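Putative oxidoreductase with NAD(P)-binding Rossmann-fold domain (Clostridium difficile, PDB 3UUW) probably acts as an NAD(P)-dependent dehydrogenase of the GFO/IDH/MocA oxidoreductase family, although its substrate is not known. Local coordinates at residues A[229-232]-A[233-236]; A[166-169]-A[170-173]. One frame throughout, in Å; residues are numbered along the deposited sequence.

Contact 1 (A[229-232]-A[233-236]); sequences ILSK and GKIQ
Residues 229-231 and 234-236 run antiparallel, at 167° to one another, and a type II turn from Ser231 to Lys234 joins them. Two hydrogen-bonded pairs hold the arms together. In the outer one Ile229 and Gln236 exchange N-H and C=O, Ile229 N reaching Gln236 O at 2.8 Å. In the inner one Ser231 N donates to Lys234 O almost straight, at 172°, whereas Lys234 N, closing the turn, approaches Ser231 O from above its carbonyl plane. Leu230 and Ile235 form the non-hydrogen-bonded pair between them, and Gly233 takes the positive phi of the third turn position.

Ile229, Ser231, Lys234 and Gln236 share one face of the hairpin. The amide of Gln236 slants across Ile229, its OE1 lying 3.9 Å from Ile229 CG2. Ser231 OG, set between its own backbone N and carbonyl carbon (chi1 64°), leans against Lys234 CB at 3.5 Å. A water ties these polar groups together: it lies 2.7 Å from Gln236 OE1, within hydrogen-bonding distance of Ile229 O as well, and meets Ser231 OG at 2.6 Å. The same hydroxyl binds a second water, which Lys234 NZ reaches weakly at 3.3 Å; the main partner of that ammonium is the carbonyl of Asn138. Leu230 and Ile235 occupy the other face, where they pack on His150 and Ser220 of the second subunit. At the turn, Lys232 leads away from the hairpin and forms a salt bridge with Asp219 of that subunit. The whole is a two-residue beta hairpin with a type II turn, linking adjacent strands 224-231 and 234-239 of the large mixed sheet and placing its turn at a subunit interface.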
ATOM      1  N   ILE A 229     -13.101  -1.927 -11.831  1.00 13.56           N
ATOM      2  CA  ILE A 229     -13.828  -2.828 -12.696  1.00 14.50           C
ATOM      3  C   ILE A 229     -13.699  -4.255 -12.179  1.00 14.06           C
ATOM      4  O   ILE A 229     -12.577  -4.764 -12.043  1.00 15.78           O
ATOM      5  CB  ILE A 229     -13.296  -2.758 -14.137  1.00 14.39           C
ATOM      6  CG1 ILE A 229     -13.429  -1.338 -14.708  1.00 14.74           C
ATOM      7  CG2 ILE A 229     -14.004  -3.820 -15.063  1.00 15.65           C
ATOM      8  CD1 ILE A 229     -12.836  -1.212 -16.124  1.00 17.53           C
ATOM      9  N   LEU A 230     -14.835  -4.877 -11.873  0.60 13.74           N
ATOM     10  CA  LEU A 230     -14.889  -6.289 -11.455  0.60 15.31           C
ATOM     11  C   LEU A 230     -15.240  -7.139 -12.682  0.60 15.15           C
ATOM     12  O   LEU A 230     -16.309  -6.973 -13.282  0.60 14.53           O
ATOM     13  CB  LEU A 230     -15.929  -6.515 -10.352  0.60 14.89           C
ATOM     14  CG  LEU A 230     -15.675  -5.984  -8.933  0.60 18.13           C
ATOM     15  CD1 LEU A 230     -15.800  -4.475  -8.868  0.60 18.18           C
ATOM     16  CD2 LEU A 230     -16.664  -6.625  -7.962  0.60 19.29           C
ATOM     17  N   SER A 231     -14.352  -8.056 -13.043  1.00 15.42           N
ATOM     18  CA  SER A 231     -14.581  -8.912 -14.211  1.00 16.08           C
ATOM     19  C   SER A 231     -14.202 -10.352 -13.899  1.00 17.16           C
ATOM     20  O   SER A 231     -13.667 -10.643 -12.841  1.00 15.48           O
ATOM     21  CB  SER A 231     -13.824  -8.387 -15.413  1.00 16.42           C
ATOM     22  OG  SER A 231     -12.432  -8.448 -15.195  1.00 16.29           O
ATOM     23  N   LYS A 232     -14.500 -11.259 -14.816  1.00 18.04           N
ATOM     24  CA  LYS A 232     -14.199 -12.656 -14.577  1.00 18.39           C
ATOM     25  C   LYS A 232     -12.723 -12.835 -14.225  1.00 17.79           C
ATOM     26  O   LYS A 232     -11.837 -12.524 -15.030  1.00 19.90           O
ATOM     27  CB  LYS A 232     -14.554 -13.495 -15.797  1.00 20.69           C
ATOM     28  CG  LYS A 232     -14.210 -14.962 -15.611  1.00 24.61           C
ATOM     29  CD  LYS A 232     -14.529 -15.766 -16.852  1.00 32.11           C
ATOM     30  CE  LYS A 232     -15.907 -16.346 -16.789  1.00 38.08           C
ATOM     31  NZ  LYS A 232     -15.923 -17.504 -15.853  1.00 41.55           N
ATOM     32  N   GLY A 233     -12.472 -13.309 -13.017  1.00 18.05           N
ATOM     33  CA  GLY A 233     -11.120 -13.590 -12.539  1.00 17.52           C
ATOM     34  C   GLY A 233     -10.240 -12.402 -12.246  1.00 16.99           C
ATOM     35  O   GLY A 233      -9.051 -12.557 -12.033  1.00 17.94           O
ATOM     36  N   LYS A 234     -10.806 -11.208 -12.154  1.00 17.19           N
ATOM     37  CA  LYS A 234      -9.978 -10.028 -12.071  1.00 17.15           C
ATOM     38  C   LYS A 234     -10.663  -8.831 -11.432  1.00 16.92           C
ATOM     39  O   LYS A 234     -11.871  -8.631 -11.587  1.00 16.39           O
ATOM     40  CB  LYS A 234      -9.572  -9.642 -13.506  1.00 18.46           C
ATOM     41  CG  LYS A 234      -8.483  -8.655 -13.621  1.00 21.56           C
ATOM     42  CD  LYS A 234      -8.260  -8.202 -15.077  1.00 24.29           C
ATOM     43  CE  LYS A 234      -8.081  -9.318 -16.051  1.00 30.78           C
ATOM     44  NZ  LYS A 234      -7.768  -8.710 -17.390  1.00 28.45           N
ATOM     45  N   ILE A 235      -9.891  -8.048 -10.688  1.00 15.37           N
ATOM     46  CA  ILE A 235     -10.330  -6.713 -10.273  1.00 15.04           C
ATOM     47  C   ILE A 235      -9.272  -5.767 -10.833  1.00 16.02           C
ATOM     48  O   ILE A 235      -8.069  -6.040 -10.721  1.00 16.40           O
ATOM     49  CB  ILE A 235     -10.406  -6.500  -8.771  1.00 16.48           C
ATOM     50  CG1 ILE A 235     -11.341  -7.527  -8.107  1.00 17.63           C
ATOM     51  CG2 ILE A 235     -10.898  -5.097  -8.492  1.00 16.26           C
ATOM     52  CD1 ILE A 235     -11.401  -7.443  -6.577  1.00 18.40           C
ATOM     53  N   GLN A 236      -9.710  -4.695 -11.483  1.00 14.55           N
ATOM     54  CA  GLN A 236      -8.788  -3.650 -11.923  1.00 14.73           C
ATOM     55  C   GLN A 236      -9.209  -2.340 -11.259  1.00 15.08           C
ATOM     56  O   GLN A 236     -10.393  -2.026 -11.196  1.00 16.26           O
ATOM     57  CB  GLN A 236      -8.822  -3.436 -13.427  1.00 14.88           C
ATOM     58  CG  GLN A 236      -8.463  -4.636 -14.312  1.00 16.67           C
ATOM     59  CD  GLN A 236      -9.080  -4.533 -15.723  1.00 20.41           C
ATOM     60  OE1 GLN A 236     -10.272  -4.736 -15.902  1.00 28.00           O
ATOM     61  NE2 GLN A 236      -8.259  -4.258 -16.699  1.00 29.75           N
TER
HETATM   62  O   HOH W   1     -11.462  -6.303 -14.092  1.00 21.22           O
HETATM   63  O   HOH W   2     -11.023  -9.030 -17.401  1.00 31.21           O

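Contact 2 (A[166-169]-A[170-173]); sequences DDYI and HVID
Within helix 160-179, at the end of a wider pi-type turn spanning 166-168, Tyr168 lies against side chains of the next turn. Ile172 CG1 sits over one face of its ring, 4.1 Å from the centroid and 26° off the normal, in a CH-pi contact. Farther out, Ile172 CD1 reaches Tyr168 CE2 at 3.7 Å. Tyr168 CG stands opposite its backbone N (chi1 -168°), which sends the ring along the helix to these methyl and methylene groups and to Val171 CB, 4.0 Å from CD1.

Tyr168 O accepts from Ile172 N at 3.1 Å and nearly straight, with a weak second bond from Val171 N. One residue earlier, Asp167 O accepts from His170 N, which comes from above the carbonyl plane. The Asp167 carboxylate stands almost perpendicular to the His170 ring, OD1 lying in the ring plane at its edge, 4.0 Å from CD2; its charge is paired with Arg218 and Lys149.

Tyr168 OH hydrogen-bonds to Thr214 of strand 211-217 and His203 of strand 198-206; Tyr168, Val171 and Ile172 also touch strand 211-217. Val171 also meets strand 142-150, and Ile169 and Ile172 pack against helix 295-305.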
ATOM      1  N   ASP A 166     -20.869  20.501 -13.630  1.00 26.13           N
ATOM      2  CA  ASP A 166     -19.470  20.931 -13.660  1.00 27.54           C
ATOM      3  C   ASP A 166     -18.486  19.834 -13.276  1.00 27.08           C
ATOM      4  O   ASP A 166     -17.392  19.763 -13.835  1.00 27.93           O
ATOM      5  CB  ASP A 166     -19.288  22.107 -12.695  1.00 30.54           C
ATOM      6  CG  ASP A 166     -17.931  22.771 -12.820  1.00 35.73           C
ATOM      7  OD1 ASP A 166     -17.516  23.093 -13.959  1.00 39.49           O
ATOM      8  OD2 ASP A 166     -17.292  23.000 -11.767  1.00 41.46           O
ATOM      9  N   ASP A 167     -18.863  18.989 -12.316  1.00 25.69           N
ATOM     10  CA  ASP A 167     -17.937  17.991 -11.798  1.00 25.25           C
ATOM     11  C   ASP A 167     -18.452  16.559 -11.822  1.00 21.69           C
ATOM     12  O   ASP A 167     -17.744  15.665 -12.272  1.00 22.55           O
ATOM     13  CB  ASP A 167     -17.494  18.363 -10.397  1.00 25.74           C
ATOM     14  CG  ASP A 167     -16.175  17.697 -10.002  1.00 30.53           C
ATOM     15  OD1 ASP A 167     -15.559  16.994 -10.841  1.00 38.67           O
ATOM     16  OD2 ASP A 167     -15.750  17.875  -8.843  1.00 38.67           O
ATOM     17  N   TYR A 168     -19.678  16.320 -11.364  1.00 19.67           N
ATOM     18  CA  TYR A 168     -20.221  14.961 -11.405  1.00 16.64           C
ATOM     19  C   TYR A 168     -20.311  14.457 -12.845  1.00 17.65           C
ATOM     20  O   TYR A 168     -20.305  13.249 -13.083  1.00 18.12           O
ATOM     21  CB  TYR A 168     -21.590  14.905 -10.770  1.00 17.66           C
ATOM     22  CG  TYR A 168     -22.156  13.529 -10.488  1.00 15.16           C
ATOM     23  CD1 TYR A 168     -21.433  12.569  -9.769  1.00 17.13           C
ATOM     24  CD2 TYR A 168     -23.445  13.224 -10.844  1.00 15.64           C
ATOM     25  CE1 TYR A 168     -21.991  11.309  -9.467  1.00 15.57           C
ATOM     26  CE2 TYR A 168     -24.015  11.954 -10.558  1.00 15.22           C
ATOM     27  CZ  TYR A 168     -23.289  11.018  -9.851  1.00 16.28           C
ATOM     28  OH  TYR A 168     -23.877   9.798  -9.550  1.00 16.74           O
ATOM     29  N   ILE A 169     -20.352  15.387 -13.792  1.00 18.22           N
ATOM     30  CA  ILE A 169     -20.422  15.041 -15.208  1.00 18.01           C
ATOM     31  C   ILE A 169     -19.234  14.168 -15.605  1.00 17.55           C
ATOM     32  O   ILE A 169     -19.363  13.310 -16.486  1.00 17.53           O
ATOM     33  CB  ILE A 169     -20.515  16.310 -16.110  1.00 18.66           C
ATOM     34  CG1 ILE A 169     -20.951  15.948 -17.536  1.00 18.37           C
ATOM     35  CG2 ILE A 169     -19.181  17.076 -16.121  1.00 22.06           C
ATOM     36  CD1 ILE A 169     -21.280  17.180 -18.372  1.00 20.09           C
ATOM     37  N   HIS A 170     -18.079  14.384 -14.980  1.00 17.99           N
ATOM     38  CA  HIS A 170     -16.915  13.545 -15.269  1.00 18.36           C
ATOM     39  C   HIS A 170     -17.132  12.092 -14.876  1.00 17.66           C
ATOM     40  O   HIS A 170     -16.710  11.187 -15.599  1.00 17.97           O
ATOM     41  CB  HIS A 170     -15.656  14.046 -14.570  1.00 18.98           C
ATOM     42  CG  HIS A 170     -15.057  15.257 -15.199  1.00 21.51           C
ATOM     43  ND1 HIS A 170     -14.595  15.275 -16.499  1.00 26.09           N
ATOM     44  CD2 HIS A 170     -14.801  16.484 -14.688  1.00 26.64           C
ATOM     45  CE1 HIS A 170     -14.100  16.471 -16.768  1.00 30.79           C
ATOM     46  NE2 HIS A 170     -14.205  17.221 -15.681  1.00 28.31           N
ATOM     47  N   VAL A 171     -17.787  11.885 -13.743  1.00 16.26           N
ATOM     48  CA  VAL A 171     -18.100  10.545 -13.253  1.00 16.14           C
ATOM     49  C   VAL A 171     -19.092   9.847 -14.200  1.00 15.40           C
ATOM     50  O   VAL A 171     -18.877   8.693 -14.639  1.00 15.94           O
ATOM     51  CB  VAL A 171     -18.619  10.613 -11.790  1.00 16.94           C
ATOM     52  CG1 VAL A 171     -19.030   9.225 -11.297  1.00 17.85           C
ATOM     53  CG2 VAL A 171     -17.548  11.198 -10.864  1.00 17.72           C
ATOM     54  N   ILE A 172     -20.172  10.549 -14.530  1.00 15.27           N
ATOM     55  CA  ILE A 172     -21.218  10.029 -15.432  1.00 15.89           C
ATOM     56  C   ILE A 172     -20.644   9.782 -16.819  1.00 15.39           C
ATOM     57  O   ILE A 172     -20.877   8.733 -17.399  1.00 14.98           O
ATOM     58  CB  ILE A 172     -22.418  10.969 -15.489  1.00 16.45           C
ATOM     59  CG1 ILE A 172     -23.076  11.066 -14.111  1.00 16.91           C
ATOM     60  CG2 ILE A 172     -23.468  10.520 -16.553  1.00 17.41           C
ATOM     61  CD1 ILE A 172     -23.453   9.706 -13.472  1.00 16.54           C
ATOM     62  N   ASP A 173     -19.883  10.727 -17.360  1.00 15.89           N
ATOM     63  CA  ASP A 173     -19.332  10.493 -18.693  1.00 15.48           C
ATOM     64  C   ASP A 173     -18.402   9.276 -18.728  1.00 15.35           C
ATOM     65  O   ASP A 173     -18.436   8.483 -19.667  1.00 15.72           O
ATOM     66  CB  ASP A 173     -18.560  11.696 -19.225  1.00 15.43           C
ATOM     67  CG  ASP A 173     -18.166  11.506 -20.680  1.00 18.26           C
ATOM     68  OD1 ASP A 173     -19.065  11.626 -21.550  1.00 19.36           O
ATOM     69  OD2 ASP A 173     -16.982  11.198 -20.941  1.00 18.46           O
TER

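In the fold
Both contacts are local, one rounding a hairpin and the other following a helix, and both belong to the YceM-like C-terminal part of the chain. Contact 2 lies near the middle of the molecule, about 8 Å from the chain centre, and no other subunit touches it; contact 1 is peripheral, about 26 Å out, yet largely buried, between neighbouring elements of its own chain and a second subunit. Their centres are about 23 Å apart and they do not touch. Strand 142-150 connects them indirectly, meeting Val171 of contact 2 and Ile229 and Leu230 of contact 1. Paired backbone bonds and bridging waters dominate the hairpin, whereas an aromatic ring against aliphatic groups dominates the helix.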